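Local structure of cytochrome P450 (Rhodococcus erythropolis, 3WEC) at residues A[384-389]-A[406-411]; A[165-170]-A[208-213]. The protein is a heme-dependent monooxygenase that N-hydroxylates the quinoline ring of aurachin alkaloids, a step essential for their antibiotic activity. All coordinates share one frame; numbering follows the deposited sequence.

Interaction 1: residues A[384-389]-A[406-411]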
loop_
_atom_site.group_PDB
_atom_site.type_symbol
_atom_site.label_atom_id
_atom_site.label_comp_id
_atom_site.label_asym_id
_atom_site.label_seq_id
_atom_site.Cartn_x
_atom_site.Cartn_y
_atom_site.Cartn_z
ATOM N N SER A 384 -13.089 7.841 23.117
ATOM C CA SER A 384 -12.533 8.928 22.313
ATOM C C SER A 384 -11.068 8.651 21.967
ATOM O O SER A 384 -10.350 7.938 22.695
ATOM C CB SER A 384 -12.664 10.265 23.044
ATOM O OG SER A 384 -11.726 10.346 24.096
ATOM N N ILE A 385 -10.650 9.172 20.821
ATOM C CA ILE A 385 -9.235 9.214 20.477
ATOM C C ILE A 385 -8.918 10.620 19.974
ATOM O O ILE A 385 -9.701 11.234 19.254
ATOM C CB ILE A 385 -8.784 8.078 19.503
ATOM C CG1 ILE A 385 -8.204 8.613 18.195
ATOM C CG2 ILE A 385 -9.861 7.019 19.283
ATOM C CD1 ILE A 385 -6.687 8.582 18.182
ATOM N N GLU A 386 -7.792 11.147 20.416
ATOM C CA GLU A 386 -7.319 12.427 19.912
ATOM C C GLU A 386 -5.818 12.401 19.642
ATOM O O GLU A 386 -5.021 12.019 20.502
ATOM C CB GLU A 386 -7.688 13.544 20.866
ATOM C CG GLU A 386 -7.479 13.175 22.317
ATOM C CD GLU A 386 -8.561 13.717 23.236
ATOM O OE1 GLU A 386 -8.509 14.918 23.573
ATOM O OE2 GLU A 386 -9.449 12.922 23.643
ATOM N N VAL A 387 -5.444 12.819 18.440
ATOM C CA VAL A 387 -4.040 12.891 18.060
ATOM C C VAL A 387 -3.542 14.338 18.150
ATOM O O VAL A 387 -4.290 15.278 17.865
ATOM C CB VAL A 387 -3.794 12.272 16.662
ATOM C CG1 VAL A 387 -4.538 10.945 16.522
ATOM C CG2 VAL A 387 -4.189 13.230 15.546
ATOM N N ALA A 388 -2.297 14.523 18.570
ATOM C CA ALA A 388 -1.761 15.868 18.685
ATOM C C ALA A 388 -1.437 16.420 17.291
ATOM O O ALA A 388 -0.797 15.748 16.487
ATOM C CB ALA A 388 -0.538 15.891 19.597
ATOM N N GLU A 389 -1.917 17.638 17.028
ATOM C CA GLU A 389 -1.710 18.358 15.768
ATOM C C GLU A 389 -0.584 19.395 15.989
ATOM O O GLU A 389 -0.446 19.910 17.113
ATOM C CB GLU A 389 -3.015 19.070 15.362
ATOM C CG GLU A 389 -4.273 18.195 15.297
ATOM C CD GLU A 389 -4.453 17.459 13.970
ATOM O OE1 GLU A 389 -5.475 16.770 13.807
ATOM O OE2 GLU A 389 -3.599 17.565 13.074
ATOM N N SER A 406 1.236 11.090 18.461
ATOM C CA SER A 406 0.869 11.068 19.880
ATOM C C SER A 406 -0.628 11.000 19.975
ATOM O O SER A 406 -1.317 11.854 19.429
ATOM C CB SER A 406 1.352 12.319 20.593
ATOM O OG SER A 406 2.548 12.691 19.963
ATOM N N VAL A 407 -1.137 9.971 20.639
ATOM C CA VAL A 407 -2.580 9.841 20.758
ATOM C C VAL A 407 -2.983 9.772 22.206
ATOM O O VAL A 407 -2.390 9.037 23.000
ATOM C CB VAL A 407 -3.188 8.675 19.920
ATOM C CG1 VAL A 407 -2.215 8.159 18.865
ATOM C CG2 VAL A 407 -3.679 7.539 20.789
ATOM N N ALA A 408 -3.982 10.569 22.540
ATOM C CA ALA A 408 -4.656 10.451 23.818
ATOM C C ALA A 408 -5.897 9.621 23.583
ATOM O O ALA A 408 -6.553 9.705 22.544
ATOM C CB ALA A 408 -5.006 11.806 24.383
ATOM N N VAL A 409 -6.213 8.816 24.578
ATOM C CA VAL A 409 -7.189 7.777 24.443
ATOM C C VAL A 409 -7.986 7.727 25.754
ATOM O O VAL A 409 -7.459 8.085 26.809
ATOM C CB VAL A 409 -6.438 6.473 24.194
ATOM C CG1 VAL A 409 -6.226 5.709 25.502
ATOM C CG2 VAL A 409 -7.150 5.649 23.147
ATOM N N SER A 410 -9.247 7.297 25.690
ATOM C CA SER A 410 -10.120 7.259 26.882
ATOM C C SER A 410 -11.126 6.091 26.820
ATOM O O SER A 410 -11.666 5.787 25.752
ATOM C CB SER A 410 -10.821 8.607 27.050
ATOM O OG SER A 410 -12.069 8.452 27.674
ATOM N N ARG A 411 -11.369 5.452 27.970
ATOM C CA ARG A 411 -12.136 4.186 28.048
ATOM C C ARG A 411 -13.664 4.344 28.031
ATOM O O ARG A 411 -14.271 4.786 29.006
ATOM C CB ARG A 411 -11.694 3.372 29.280
ATOM C CG ARG A 411 -10.225 2.966 29.242
ATOM C CD ARG A 411 -9.960 1.847 28.232
ATOM N NE ARG A 411 -9.692 0.580 28.918
ATOM C CZ ARG A 411 -10.545 -0.502 28.950
ATOM N NH1 ARG A 411 -11.711 -0.452 28.281
ATOM N NH2 ARG A 411 -10.194 -1.596 29.632
#
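Glu-386 and Ala-408 form one of the two hydrogen-bonded pairs in a two-stranded antiparallel sheet of the cytochrome P450 fold, in which strand 384-387, just after helix 364-381, runs beside strand 407-410 near the C-terminus. Two backbone bonds join this pair, Glu-386 N to Ala-408 O at 2.9 Å and nearly straight (170° at the hydrogen), and Ala-408 N to Glu-386 O at 2.7 Å. Beyond the strand end, Ala-388 N reaches Ser-406 O at 3.0 Å. At the other end the bond from Ser-410 N to Ser-384 O is longer, 3.3 Å, and less straight.

The Glu-386 side chain lies on the outer face with Ser-384, Ala-408 and Ser-410. Its CB leads from the strand to CG, which sits between the backbone N and the carbonyl carbon (chi1 42°) and is thereby set against the neighbouring strand, 3.5 Å from Ala-408 CB. The chain bends at chi2, and CD also stays close to that methyl. At the tip OE1 turns away from Ser-384, while OE2 accepts a weak bond from its OG.

Ile-385, Val-387, Val-407 and Val-409 point to the other face. Val-407 packs on Leu-142 and Val-409 on Tyr-382, and Ile-385 lies on Leu-266 of helix 240-271, whose Ser-270 OG is hydrogen-bonded to Val-387 N. Across the strands Val-407 meets two side chains: Val-387 CG1 is 4.3 Å from Val-407 CB, and Ile-385 crosses Val-407 obliquely, its terminal methyl CD1 lying 3.9 Å from Val-407 CB.

Interaction 2: residues A[165-170]-A[208-213]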
loop_
_atom_site.group_PDB
_atom_site.type_symbol
_atom_site.label_atom_id
_atom_site.label_comp_id
_atom_site.label_asym_id
_atom_site.label_seq_id
_atom_site.Cartn_x
_atom_site.Cartn_y
_atom_site.Cartn_z
ATOM N N LEU A 165 2.905 -16.111 6.576
ATOM C CA LEU A 165 4.054 -16.708 5.866
ATOM C C LEU A 165 4.590 -18.041 6.460
ATOM O O LEU A 165 5.238 -18.826 5.765
ATOM C CB LEU A 165 5.198 -15.714 5.813
ATOM C CG LEU A 165 5.158 -14.502 4.884
ATOM C CD1 LEU A 165 5.954 -13.332 5.484
ATOM C CD2 LEU A 165 5.760 -14.878 3.558
ATOM N N GLY A 166 4.342 -18.260 7.756
ATOM C CA GLY A 166 4.778 -19.479 8.425
ATOM C C GLY A 166 6.228 -19.305 8.803
ATOM O O GLY A 166 7.032 -20.234 8.657
ATOM N N ILE A 167 6.581 -18.094 9.257
ATOM C CA ILE A 167 7.940 -17.864 9.773
ATOM C C ILE A 167 8.091 -18.604 11.123
ATOM O O ILE A 167 7.299 -18.395 12.045
ATOM C CB ILE A 167 8.268 -16.366 9.912
ATOM C CG1 ILE A 167 8.060 -15.604 8.584
ATOM C CG2 ILE A 167 9.664 -16.152 10.468
ATOM C CD1 ILE A 167 8.950 -16.013 7.416
ATOM N N PRO A 168 9.098 -19.484 11.221
ATOM C CA PRO A 168 9.357 -20.300 12.422
ATOM C C PRO A 168 9.666 -19.393 13.604
ATOM O O PRO A 168 10.215 -18.300 13.412
ATOM C CB PRO A 168 10.601 -21.115 12.047
ATOM C CG PRO A 168 10.685 -21.064 10.547
ATOM C CD PRO A 168 10.041 -19.776 10.122
ATOM N N ASP A 169 9.295 -19.831 14.801
ATOM C CA ASP A 169 9.491 -19.056 16.038
ATOM C C ASP A 169 10.872 -18.380 16.159
ATOM O O ASP A 169 10.960 -17.188 16.498
ATOM C CB ASP A 169 9.206 -19.939 17.270
ATOM C CG ASP A 169 7.705 -20.102 17.559
ATOM O OD1 ASP A 169 6.878 -20.005 16.624
ATOM O OD2 ASP A 169 7.357 -20.338 18.738
ATOM N N LYS A 170 11.923 -19.150 15.872
ATOM C CA LYS A 170 13.331 -18.710 15.915
ATOM C C LYS A 170 13.714 -17.544 14.987
ATOM O O LYS A 170 14.725 -16.877 15.222
ATOM C CB LYS A 170 14.270 -19.873 15.553
ATOM C CG LYS A 170 13.742 -21.280 15.793
ATOM C CD LYS A 170 13.120 -21.894 14.546
ATOM C CE LYS A 170 13.036 -23.417 14.659
ATOM N NZ LYS A 170 12.251 -24.034 13.549
ATOM N N ILE A 208 15.626 -12.373 0.680
ATOM C CA ILE A 208 15.528 -13.240 -0.463
ATOM C C ILE A 208 16.360 -14.536 -0.257
ATOM O O ILE A 208 15.873 -15.630 -0.601
ATOM C CB ILE A 208 15.891 -12.497 -1.775
ATOM C CG1 ILE A 208 14.700 -11.629 -2.203
ATOM C CG2 ILE A 208 16.269 -13.500 -2.887
ATOM C CD1 ILE A 208 15.046 -10.663 -3.319
ATOM N N ASP A 209 17.579 -14.416 0.283
ATOM C CA ASP A 209 18.414 -15.606 0.587
ATOM C C ASP A 209 17.664 -16.550 1.528
ATOM O O ASP A 209 17.458 -17.756 1.238
ATOM C CB ASP A 209 19.765 -15.225 1.238
ATOM C CG ASP A 209 20.958 -15.506 0.334
ATOM O OD1 ASP A 209 21.081 -14.848 -0.729
ATOM O OD2 ASP A 209 21.771 -16.401 0.685
ATOM N N TYR A 210 17.255 -15.976 2.655
ATOM C CA TYR A 210 16.494 -16.670 3.665
ATOM C C TYR A 210 15.205 -17.307 3.106
ATOM O O TYR A 210 14.888 -18.445 3.435
ATOM C CB TYR A 210 16.155 -15.698 4.764
ATOM C CG TYR A 210 15.141 -16.229 5.704
ATOM C CD1 TYR A 210 15.532 -16.996 6.771
ATOM C CD2 TYR A 210 13.798 -15.950 5.544
ATOM C CE1 TYR A 210 14.624 -17.517 7.647
ATOM C CE2 TYR A 210 12.872 -16.482 6.421
ATOM C CZ TYR A 210 13.309 -17.269 7.464
ATOM O OH TYR A 210 12.463 -17.829 8.383
ATOM N N PHE A 211 14.450 -16.569 2.295
ATOM C CA PHE A 211 13.186 -17.112 1.748
ATOM C C PHE A 211 13.370 -18.345 0.870
ATOM O O PHE A 211 12.639 -19.306 1.057
ATOM C CB PHE A 211 12.271 -16.050 1.111
ATOM C CG PHE A 211 11.447 -15.279 2.120
ATOM C CD1 PHE A 211 10.720 -15.950 3.118
ATOM C CD2 PHE A 211 11.377 -13.886 2.074
ATOM C CE1 PHE A 211 9.960 -15.236 4.052
ATOM C CE2 PHE A 211 10.647 -13.173 3.033
ATOM C CZ PHE A 211 9.931 -13.856 4.014
ATOM N N ARG A 212 14.344 -18.327 -0.047
ATOM C CA ARG A 212 14.754 -19.523 -0.832
ATOM C C ARG A 212 14.914 -20.765 0.049
ATOM O O ARG A 212 14.227 -21.774 -0.124
ATOM C CB ARG A 212 16.093 -19.313 -1.540
ATOM C CG ARG A 212 16.123 -18.211 -2.569
ATOM C CD ARG A 212 17.364 -18.425 -3.426
ATOM N NE ARG A 212 17.515 -17.374 -4.433
ATOM C CZ ARG A 212 18.341 -16.328 -4.342
ATOM N NH1 ARG A 212 18.373 -15.459 -5.346
ATOM N NH2 ARG A 212 19.124 -16.124 -3.270
ATOM N N THR A 213 15.835 -20.638 0.995
ATOM C CA THR A 213 16.258 -21.680 1.906
ATOM C C THR A 213 15.094 -22.245 2.727
ATOM O O THR A 213 15.012 -23.457 2.911
ATOM C CB THR A 213 17.353 -21.103 2.836
ATOM O OG1 THR A 213 18.425 -20.590 2.029
ATOM C CG2 THR A 213 17.891 -22.161 3.808
#
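In the helical part of the P450 fold, the loop that joins helix 155-165 to helix 172-182 presses Ile-167 against two consecutive aromatic residues of helix 194-216, Tyr-210 and Phe-211. The terminal methyl of the isoleucine does most of the touching: its CD1 comes at the edge of the Phe-211 ring, near the ring plane, and lies 3.6 Å from Phe-211 CE1. The same methyl also sits at the edge of the tyrosine ring, with Ile-167 CD1 4.1 Å from Tyr-210 CE2.

The two rings pack on each other as well. Tyr-210 CD2 stands 3.9 Å above one face of the Phe-211 ring, toward its rim, so the methyl meets the edges of both rings where they adjoin. Tyr-210 CG lies anti to the backbone N (chi1 168°), which carries the ring out from the helix to the loop. There its OH is 3.6 Å from Pro-168 CD and 3.9 Å from Ile-167 CG2. These are contacts with carbon; the polar partner of the hydroxyl is Asp-171, to which it is hydrogen-bonded.

Deeper in, Leu-165 CD2 approaches Phe-211 CE1 obliquely at 4.2 Å, and the Leu-165 side chain is about 8 Å from the heme. Phe-175 of helix 172-182 touches Leu-165, Ile-167 and Phe-211; from helix 240-271, Thr-251 touches Leu-165 and Cys-247 touches Phe-211. Gly-166, with positive phi, swings the chain out of helix 155-165 before Ile-167: a helix C-terminus closed by a Schellman motif.

Both segments of interaction 2 precede those of interaction 1 in the sequence. Their centres are 37 Å apart and the nearest atoms about 27 Å, so they do not touch. Helix 240-271 is common to both surroundings: Cys-247 and Thr-251, in its first half, pack on interaction 2, whereas Leu-266 and Ser-270 near its end meet interaction 1. One is a buried junction between helices and a loop; the other is a surface sheet, between whose strands runs a long loop that reaches the substrate pocket. The two contacts thus tie distant parts of the chain to well-separated places along one long helix, its first half and its C-terminal end.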